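Local coordinates for protein colicin-B (Escherichia coli, PDB 1RH1) that kills Escherichia coli and close relatives by forming a channel that depolarises the cytoplasmic membrane and dissipates cellular energy, at residues Gly95-Lys98 and Ala102-Val105; Val123-Leu128 and Leu141-Gln146; Ser156-Pro159 and Asn164-Val167. All coordinates share one frame; numbering follows the deposited sequence.

Contact 1: Gly95-Lys98 and Ala102-Val105; sequences GNEK and ARTV
The start of helix 99-110 is where Gly95-Lys98 meets Ala102-Val105: Lys98 hands its carbonyl to the first turn, and Glu97 reaches Arg103 through a water. Ala102 N donates to Lys98 O over 3.4 Å, a long and weak bond but a nearly straight one, with an N-H...O angle of 167°. Ala102 CB lies 4.0 Å from the same Lys98 O, so the carbonyl meets both the N-H and the methyl of one residue. The acidic side chain takes a second route. Glu97 is folded rather than extended, its CG set between the backbone N and the carbonyl carbon (chi1 42°), and this curls the carboxylate round toward the helix. There Glu97 OE1 caps the helix start by a weak hydrogen bond to Ser100 N, as acidic groups ahead of a first turn often do, where they probably meet the positive end of the helix dipole favourably. The same Glu97 OE1 accepts a hydrogen bond from water 1 at 3.0 Å. That water in turn accepts from Arg103 NH2 at 3.3 Å, sitting in the guanidinium plane at its edge. Glu97 OE1 and Arg103 NH2 themselves stay 4.4 Å apart, too far for a salt bridge, so the opposite charges are joined through the water while the carboxylate approaches the guanidinium obliquely. With CG anti to the backbone N (chi1 -179°), the Arg103 side chain runs out so that its guanidinium comes nearer to Glu97. Ala102, buried, packs on Val123 and Phe125 of strand 121-128 and on Ile184 of strand 179-186.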
loop_
_atom_site.group_PDB
_atom_site.type_symbol
_atom_site.label_atom_id
_atom_site.label_comp_id
_atom_site.label_asym_id
_atom_site.label_seq_id
_atom_site.Cartn_x
_atom_site.Cartn_y
_atom_site.Cartn_z
ATOM N N GLY A 95 16.300 -20.857 26.665
ATOM C CA GLY A 95 16.476 -21.687 25.483
ATOM C C GLY A 95 16.827 -21.006 24.177
ATOM O O GLY A 95 16.879 -19.781 24.040
ATOM N N ASN A 96 17.050 -21.884 23.195
ATOM C CA ASN A 96 17.491 -21.473 21.865
ATOM C C ASN A 96 16.333 -21.025 20.986
ATOM O O ASN A 96 15.460 -21.810 20.597
ATOM C CB ASN A 96 18.220 -22.626 21.176
ATOM C CG ASN A 96 19.170 -23.426 22.070
ATOM O OD1 ASN A 96 19.811 -22.930 23.004
ATOM N ND2 ASN A 96 19.257 -24.725 21.794
ATOM N N GLU A 97 16.298 -19.726 20.715
ATOM C CA GLU A 97 15.273 -19.191 19.847
ATOM C C GLU A 97 15.847 -18.680 18.543
ATOM O O GLU A 97 17.031 -18.317 18.525
ATOM C CB GLU A 97 14.540 -18.094 20.596
ATOM C CG GLU A 97 15.351 -17.110 21.428
ATOM C CD GLU A 97 15.986 -15.983 20.637
ATOM O OE1 GLU A 97 15.267 -15.076 20.211
ATOM O OE2 GLU A 97 17.203 -16.024 20.468
ATOM N N LYS A 98 15.070 -18.648 17.442
ATOM C CA LYS A 98 15.629 -18.239 16.155
ATOM C C LYS A 98 15.297 -16.825 15.664
ATOM O O LYS A 98 15.811 -16.391 14.618
ATOM C CB LYS A 98 15.203 -19.310 15.132
ATOM C CG LYS A 98 15.987 -19.380 13.797
ATOM C CD LYS A 98 17.508 -19.570 13.937
ATOM C CE LYS A 98 18.008 -20.865 14.607
ATOM N NZ LYS A 98 19.442 -20.814 14.879
ATOM N N ALA A 102 17.134 -13.836 12.781
ATOM C CA ALA A 102 16.377 -13.232 11.699
ATOM C C ALA A 102 16.282 -11.722 11.861
ATOM O O ALA A 102 16.188 -10.989 10.882
ATOM C CB ALA A 102 14.971 -13.770 11.681
ATOM N N ARG A 103 16.314 -11.213 13.097
ATOM C CA ARG A 103 16.201 -9.799 13.359
ATOM C C ARG A 103 17.483 -9.139 12.941
ATOM O O ARG A 103 17.447 -8.071 12.333
ATOM C CB ARG A 103 15.958 -9.600 14.807
ATOM C CG ARG A 103 15.787 -8.155 15.231
ATOM C CD ARG A 103 15.116 -8.067 16.605
ATOM N NE ARG A 103 15.590 -9.075 17.544
ATOM C CZ ARG A 103 14.756 -9.896 18.206
ATOM N NH1 ARG A 103 13.417 -9.864 18.071
ATOM N NH2 ARG A 103 15.304 -10.792 19.027
ATOM N N THR A 104 18.612 -9.800 13.223
ATOM C CA THR A 104 19.909 -9.287 12.826
ATOM C C THR A 104 19.979 -9.137 11.326
ATOM O O THR A 104 20.447 -8.100 10.887
ATOM C CB THR A 104 20.995 -10.209 13.281
ATOM O OG1 THR A 104 20.965 -10.207 14.689
ATOM C CG2 THR A 104 22.343 -9.760 12.840
ATOM N N VAL A 105 19.507 -10.090 10.516
ATOM C CA VAL A 105 19.486 -9.937 9.068
ATOM C C VAL A 105 18.508 -8.844 8.662
ATOM O O VAL A 105 18.806 -8.080 7.742
ATOM C CB VAL A 105 19.103 -11.275 8.434
ATOM C CG1 VAL A 105 18.923 -11.183 6.937
ATOM C CG2 VAL A 105 20.228 -12.245 8.733
HETATM O O HOH W 1 13.252 -12.898 20.412
#

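Contact 2: Val123-Leu128 and Leu141-Gln146; sequences VSFARL and LMVTQQ
Phe125, which touches Val143 across this contact, and Ala126 both hydrogen-bond through their backbones with Met182, a classic beta bulge; no polar bond passes between Val123-Leu128 and Leu141-Gln146. The chain turns a corner at Phe125, and its ring is sent across by a first torsion that sets CG between the backbone N and the carbonyl carbon (chi1 64°). Phe125 CE1 then meets Val143 CG1 at 4.2 Å, the two side chains coming from opposite directions and the methyl approaching the ring obliquely. Further along, Leu128 and Leu141 point at each other tip to tip. Leu141 CD1 is the shared point: Leu128 CD2 lies 3.5 Å from it, Leu128 CG 3.9 Å and Leu128 CD1 4.1 Å, so one methyl rests against the whole branched end of the other leucine. The backbones stay well apart, with 10.2 Å between Leu128 CA and Leu141 CA, a spacing of facing sheets rather than of paired strands. Strand 121-128 belongs to the antiparallel sheet and strand 139-146 to the mixed one; Val247 of strand 247-248 touches both leucines, while Val99 of helix 99-110 lies against Phe125.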
loop_
_atom_site.group_PDB
_atom_site.type_symbol
_atom_site.label_atom_id
_atom_site.label_comp_id
_atom_site.label_asym_id
_atom_site.label_seq_id
_atom_site.Cartn_x
_atom_site.Cartn_y
_atom_site.Cartn_z
ATOM N N VAL A 123 12.338 -11.277 7.112
ATOM C CA VAL A 123 13.318 -12.335 7.131
ATOM C C VAL A 123 12.758 -13.555 7.889
ATOM O O VAL A 123 12.353 -13.450 9.039
ATOM C CB VAL A 123 14.621 -11.824 7.798
ATOM C CG1 VAL A 123 15.651 -12.950 7.734
ATOM C CG2 VAL A 123 15.243 -10.632 7.059
ATOM N N SER A 124 12.703 -14.757 7.308
ATOM C CA SER A 124 12.178 -15.951 7.971
ATOM C C SER A 124 12.969 -16.502 9.155
ATOM O O SER A 124 14.192 -16.466 9.107
ATOM C CB SER A 124 12.037 -17.085 6.951
ATOM O OG SER A 124 13.296 -17.431 6.388
ATOM N N PHE A 125 12.301 -17.025 10.198
ATOM C CA PHE A 125 12.992 -17.691 11.283
ATOM C C PHE A 125 12.588 -19.178 11.468
ATOM O O PHE A 125 13.266 -19.978 12.128
ATOM C CB PHE A 125 12.779 -16.841 12.553
ATOM C CG PHE A 125 11.391 -16.645 13.131
ATOM C CD1 PHE A 125 10.879 -17.568 14.041
ATOM C CD2 PHE A 125 10.624 -15.551 12.748
ATOM C CE1 PHE A 125 9.603 -17.398 14.553
ATOM C CE2 PHE A 125 9.352 -15.394 13.267
ATOM C CZ PHE A 125 8.846 -16.318 14.163
ATOM N N ALA A 126 11.488 -19.610 10.824
ATOM C CA ALA A 126 11.039 -21.007 10.788
ATOM C C ALA A 126 10.221 -21.238 9.541
ATOM O O ALA A 126 9.459 -20.366 9.124
ATOM C CB ALA A 126 10.129 -21.374 11.916
ATOM N N ARG A 127 10.439 -22.430 8.963
ATOM C CA ARG A 127 9.803 -22.953 7.746
ATOM C C ARG A 127 8.773 -24.004 8.109
ATOM O O ARG A 127 9.049 -24.901 8.896
ATOM C CB ARG A 127 10.837 -23.604 6.833
ATOM C CG ARG A 127 10.309 -24.087 5.482
ATOM C CD ARG A 127 11.400 -24.665 4.597
ATOM N NE ARG A 127 12.054 -25.778 5.267
ATOM C CZ ARG A 127 11.745 -27.059 5.021
ATOM N NH1 ARG A 127 10.817 -27.389 4.121
ATOM N NH2 ARG A 127 12.310 -28.035 5.741
ATOM N N LEU A 128 7.584 -23.901 7.526
ATOM C CA LEU A 128 6.481 -24.804 7.803
ATOM C C LEU A 128 6.056 -25.869 6.772
ATOM O O LEU A 128 5.708 -25.622 5.604
ATOM C CB LEU A 128 5.289 -23.927 8.154
ATOM C CG LEU A 128 5.059 -23.480 9.580
ATOM C CD1 LEU A 128 6.277 -22.888 10.253
ATOM C CD2 LEU A 128 3.967 -22.481 9.494
ATOM N N LEU A 141 -0.006 -22.183 15.737
ATOM C CA LEU A 141 1.387 -21.945 16.108
ATOM C C LEU A 141 1.518 -20.603 16.788
ATOM O O LEU A 141 1.212 -19.571 16.198
ATOM C CB LEU A 141 2.272 -21.932 14.889
ATOM C CG LEU A 141 2.357 -23.215 14.114
ATOM C CD1 LEU A 141 3.081 -22.955 12.852
ATOM C CD2 LEU A 141 3.122 -24.266 14.885
ATOM N N MET A 142 1.951 -20.579 18.035
ATOM C CA MET A 142 2.054 -19.325 18.728
ATOM C C MET A 142 3.502 -19.011 19.015
ATOM O O MET A 142 4.305 -19.887 19.321
ATOM C CB MET A 142 1.249 -19.391 20.021
ATOM C CG MET A 142 -0.250 -19.449 19.798
ATOM S SD MET A 142 -1.284 -19.524 21.274
ATOM C CE MET A 142 -2.801 -19.443 20.401
ATOM N N VAL A 143 3.825 -17.722 18.880
ATOM C CA VAL A 143 5.163 -17.179 19.127
ATOM C C VAL A 143 4.995 -16.012 20.062
ATOM O O VAL A 143 4.057 -15.226 19.970
ATOM C CB VAL A 143 5.890 -16.576 17.912
ATOM C CG1 VAL A 143 7.352 -16.946 18.043
ATOM C CG2 VAL A 143 5.314 -17.053 16.586
ATOM N N THR A 144 5.963 -15.864 20.940
ATOM C CA THR A 144 5.889 -14.849 21.962
ATOM C C THR A 144 7.101 -13.954 21.947
ATOM O O THR A 144 8.181 -14.349 21.511
ATOM C CB THR A 144 5.655 -15.689 23.236
ATOM O OG1 THR A 144 4.256 -15.502 23.384
ATOM C CG2 THR A 144 6.391 -15.358 24.514
ATOM N N GLN A 145 6.883 -12.705 22.355
ATOM C CA GLN A 145 7.935 -11.710 22.514
ATOM C C GLN A 145 7.656 -10.738 23.656
ATOM O O GLN A 145 6.537 -10.241 23.802
ATOM C CB GLN A 145 8.098 -10.846 21.296
ATOM C CG GLN A 145 8.657 -11.415 20.028
ATOM C CD GLN A 145 10.158 -11.533 20.025
ATOM O OE1 GLN A 145 10.711 -12.446 20.618
ATOM N NE2 GLN A 145 10.842 -10.624 19.340
ATOM N N GLN A 146 8.663 -10.416 24.471
ATOM C CA GLN A 146 8.546 -9.368 25.481
ATOM C C GLN A 146 8.206 -8.003 24.849
ATOM O O GLN A 146 8.602 -7.774 23.699
ATOM C CB GLN A 146 9.856 -9.276 26.227
ATOM C CG GLN A 146 10.134 -10.469 27.119
ATOM C CD GLN A 146 11.599 -10.552 27.521
ATOM O OE1 GLN A 146 11.972 -10.604 28.696
ATOM N NE2 GLN A 146 12.467 -10.591 26.507
#

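Contact 3: Ser156-Pro159 and Asn164-Val167; sequences SQLP and NVPV
Pro159 and Val165 meet at about a right angle, the proline ring set across the branched end of the valine. Both residues turn their CB toward the opposing segment, and their CA atoms are 6.4 Å apart, the nearest such pair between Ser156-Pro159 and Asn164-Val167. The CD-CG edge of the ring does the touching: Pro159 CD stands 3.7 Å from Val165 CB, with Pro159 CG following at 3.9 Å from the same Val165 CB. Of the valine's two methyls, CG2 is the one that works here. It is anti to the backbone N, beside the carbonyl carbon, while CG1 takes the place between N and the carbonyl carbon (chi1 60°). Val165 CG2 is thereby brought within 3.9 Å of Pro159 CD, and a second partner arrives at the same methyl, Leu158 CD2, also at 3.9 Å. The leucine starts less directly, since its CB does not aim at the strand, but its CG is swung to the side of the backbone N (chi1 -72°); CD1 takes the extended position and the other methyl, CD2, does the touching. Its side chain and that of Val165 cross obliquely, so Val165 CG2 meets the puckered proline ring and the branched tip of the leucine together. Pro159 CG also rests 3.9 Å from Asn164 O, a van der Waals approach to the backbone just ahead of the valine. Strand 163-167 runs antiparallel to strand 189-201 of the mixed sheet, with Val165 bonded through its backbone to Val192 and packed against Val194. Pro166 O receives a hydrogen bond from Thr151 OG1. The arrangement is that of a loop folding back, by mainly apolar contacts and with no hydrogen bond between the two segments, onto the sheet strand it leads into.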
loop_
_atom_site.group_PDB
_atom_site.type_symbol
_atom_site.label_atom_id
_atom_site.label_comp_id
_atom_site.label_asym_id
_atom_site.label_seq_id
_atom_site.Cartn_x
_atom_site.Cartn_y
_atom_site.Cartn_z
ATOM N N SER A 156 4.046 1.139 30.604
ATOM C CA SER A 156 3.426 2.239 31.342
ATOM C C SER A 156 2.792 3.295 30.444
ATOM O O SER A 156 2.003 4.101 30.937
ATOM C CB SER A 156 4.472 2.925 32.215
ATOM O OG SER A 156 5.349 1.974 32.829
ATOM N N GLN A 157 3.133 3.320 29.144
ATOM C CA GLN A 157 2.551 4.224 28.168
ATOM C C GLN A 157 1.753 3.562 27.053
ATOM O O GLN A 157 1.333 4.221 26.090
ATOM C CB GLN A 157 3.640 5.036 27.574
ATOM C CG GLN A 157 4.002 6.200 28.462
ATOM C CD GLN A 157 5.298 6.837 27.999
ATOM O OE1 GLN A 157 5.463 7.260 26.846
ATOM N NE2 GLN A 157 6.252 6.865 28.933
ATOM N N LEU A 158 1.526 2.244 27.171
ATOM C CA LEU A 158 0.646 1.514 26.259
ATOM C C LEU A 158 -0.740 2.136 26.190
ATOM O O LEU A 158 -1.201 2.674 27.198
ATOM C CB LEU A 158 0.451 0.091 26.707
ATOM C CG LEU A 158 1.611 -0.827 26.547
ATOM C CD1 LEU A 158 1.233 -2.139 27.182
ATOM C CD2 LEU A 158 1.985 -0.953 25.078
ATOM N N PRO A 159 -1.476 2.100 25.082
ATOM C CA PRO A 159 -2.862 2.543 25.041
ATOM C C PRO A 159 -3.801 1.671 25.894
ATOM O O PRO A 159 -3.455 0.586 26.371
ATOM C CB PRO A 159 -3.202 2.503 23.583
ATOM C CG PRO A 159 -1.925 2.208 22.840
ATOM C CD PRO A 159 -1.116 1.429 23.847
ATOM N N ASN A 164 -4.708 0.389 18.887
ATOM C CA ASN A 164 -3.463 -0.068 18.308
ATOM C C ASN A 164 -2.276 0.697 18.844
ATOM O O ASN A 164 -2.307 1.922 18.962
ATOM C CB ASN A 164 -3.511 0.077 16.803
ATOM C CG ASN A 164 -4.556 -0.781 16.089
ATOM O OD1 ASN A 164 -4.966 -0.454 14.978
ATOM N ND2 ASN A 164 -5.058 -1.887 16.622
ATOM N N VAL A 165 -1.243 -0.043 19.227
ATOM C CA VAL A 165 -0.005 0.555 19.674
ATOM C C VAL A 165 1.029 0.526 18.545
ATOM O O VAL A 165 1.172 -0.458 17.826
ATOM C CB VAL A 165 0.455 -0.214 20.937
ATOM C CG1 VAL A 165 0.692 -1.684 20.677
ATOM C CG2 VAL A 165 1.754 0.400 21.419
ATOM N N PRO A 166 1.754 1.616 18.311
ATOM C CA PRO A 166 2.891 1.669 17.404
ATOM C C PRO A 166 3.910 0.586 17.637
ATOM O O PRO A 166 4.341 0.465 18.770
ATOM C CB PRO A 166 3.410 3.033 17.635
ATOM C CG PRO A 166 2.146 3.823 17.801
ATOM C CD PRO A 166 1.343 2.954 18.719
ATOM N N VAL A 167 4.283 -0.252 16.665
ATOM C CA VAL A 167 5.316 -1.283 16.868
ATOM C C VAL A 167 6.503 -1.150 15.914
ATOM O O VAL A 167 6.380 -0.476 14.875
ATOM C CB VAL A 167 4.758 -2.741 16.703
ATOM C CG1 VAL A 167 3.841 -3.087 17.849
ATOM C CG2 VAL A 167 3.980 -2.873 15.417
#

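From the N terminus, contact 1 closes first, a short turn joining the loop after strand 87-90 to the start of helix 99-110. Contact 2 opens only after that helix, and spans the link between strands 121-128 and 139-146, bringing the antiparallel sheet against the mixed one. Contact 3 follows in turn, closing the loop that leads from helix 147-150 into strand 163-167. The three lie in series, so none nests in or crosses another. Contacts 1 and 2 touch, their centres about 9 Å apart, which ties the helix to the antiparallel sheet. Contact 3 stands apart, its centre about 22 Å from that of contact 2, yet both reach the mixed sheet.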